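2-oxoglutarate-dependent dioxygenase tropC (Talaromyces stipitatus, PDB 6XJJ) is an iron- and 2-oxoglutarate-dependent dioxygenase in the biosynthesis of fungal tropolones and the maleic anhydrides derived from them. Local coordinates at residues L196-G199 against I200-F204. Numbering follows the deposited sequence.
Sequences LGQG and IHKAF
Two donors share Leu196 O. Ile200 N donates to Leu196 O at 2.9 Å, and the hydroxyl of Tyr297 also hydrogen-bonds to it. The same i to i+4 pattern continues along the last turns of helix 171-204. His201 N donates to Gly197 O at 2.9 Å, Lys202 N to Gln198 O at 3.0 Å, and Ala203 N to Gly199 O at 3.0 Å. The last bond is the most bent of the four, with an N-H...O angle of 142°.

The side chains of Gln198 and His201 run side by side in the same direction. CG of Gln198 lies anti to the backbone N (chi1 -178°), and the chain then bends at chi2. This brings Gln198 NE2 to 3.5 Å from His201 CD2. The amide and imidazole planes are 58° apart, and NE2 meets the ring obliquely. Gln198 NE2 also lies 3.9 Å from Lys202 CG, where the two side chains cross at a slant. His201 ND1 bonds to the carbonyl of His206, just past the helix end.

Helix 56-72 packs on Gln198, Lys202 and Ala203, while Tyr297 touches Ile200. Phe204 meets Tyr296 edge to face. The contact lies away from the iron site. Its chemistry implies a helix end held by main-chain bonds, with His201 joining it to the residues that follow and Tyr297 joining it to a loop from later in the chain.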
# COMPACT_ATOMS: atom_id res chain seq x y z
N LEU A 196 -5.83 -15.04 1.23
CA LEU A 196 -5.09 -15.46 0.05
C LEU A 196 -4.58 -16.89 0.20
O LEU A 196 -4.73 -17.71 -0.71
CB LEU A 196 -3.93 -14.49 -0.21
CG LEU A 196 -4.32 -13.07 -0.62
CD1 LEU A 196 -3.14 -12.12 -0.59
CD2 LEU A 196 -4.94 -13.07 -2.01
N GLY A 197 -3.98 -17.21 1.35
CA GLY A 197 -3.54 -18.57 1.59
C GLY A 197 -4.66 -19.58 1.44
O GLY A 197 -4.46 -20.67 0.90
N GLN A 198 -5.86 -19.23 1.90
CA GLN A 198 -7.01 -20.12 1.75
C GLN A 198 -7.41 -20.27 0.29
O GLN A 198 -7.78 -21.36 -0.15
CB GLN A 198 -8.17 -19.59 2.59
CG GLN A 198 -9.44 -20.42 2.58
CD GLN A 198 -9.22 -21.85 3.03
OE1 GLN A 198 -8.56 -22.11 4.04
NE2 GLN A 198 -9.85 -22.80 2.33
N GLY A 199 -7.35 -19.18 -0.49
CA GLY A 199 -7.57 -19.30 -1.92
C GLY A 199 -6.54 -20.18 -2.60
O GLY A 199 -6.84 -20.86 -3.59
N ILE A 200 -5.30 -20.19 -2.09
CA ILE A 200 -4.30 -21.12 -2.59
C ILE A 200 -4.68 -22.56 -2.25
O ILE A 200 -4.62 -23.45 -3.11
CB ILE A 200 -2.91 -20.76 -2.03
CG1 ILE A 200 -2.47 -19.37 -2.53
CG2 ILE A 200 -1.88 -21.81 -2.38
CD1 ILE A 200 -2.35 -19.25 -4.04
N HIS A 201 -5.07 -22.81 -1.00
CA HIS A 201 -5.56 -24.13 -0.62
C HIS A 201 -6.63 -24.62 -1.59
O HIS A 201 -6.56 -25.76 -2.07
CB HIS A 201 -6.14 -24.09 0.80
CG HIS A 201 -6.83 -25.35 1.19
ND1 HIS A 201 -6.15 -26.53 1.41
CD2 HIS A 201 -8.15 -25.64 1.33
CE1 HIS A 201 -7.02 -27.48 1.71
NE2 HIS A 201 -8.23 -26.97 1.66
N LYS A 202 -7.63 -23.79 -1.88
CA LYS A 202 -8.70 -24.20 -2.77
C LYS A 202 -8.20 -24.42 -4.18
O LYS A 202 -8.66 -25.33 -4.88
CB LYS A 202 -9.82 -23.16 -2.76
CG LYS A 202 -10.64 -23.13 -1.48
CD LYS A 202 -11.76 -22.10 -1.54
CE LYS A 202 -12.86 -22.50 -2.50
NZ LYS A 202 -13.58 -23.73 -2.10
N ALA A 203 -7.24 -23.60 -4.63
CA ALA A 203 -6.78 -23.69 -6.01
C ALA A 203 -5.87 -24.89 -6.21
O ALA A 203 -6.09 -25.69 -7.13
CB ALA A 203 -6.04 -22.40 -6.41
N PHE A 204 -4.85 -25.05 -5.37
CA PHE A 204 -3.79 -26.01 -5.64
C PHE A 204 -3.59 -27.02 -4.52
O PHE A 204 -2.71 -27.88 -4.64
CB PHE A 204 -2.47 -25.28 -5.90
CG PHE A 204 -2.58 -24.17 -6.90
CD1 PHE A 204 -2.83 -24.44 -8.24
CD2 PHE A 204 -2.37 -22.85 -6.52
CE1 PHE A 204 -2.92 -23.41 -9.16
CE2 PHE A 204 -2.45 -21.83 -7.44
CZ PHE A 204 -2.73 -22.10 -8.76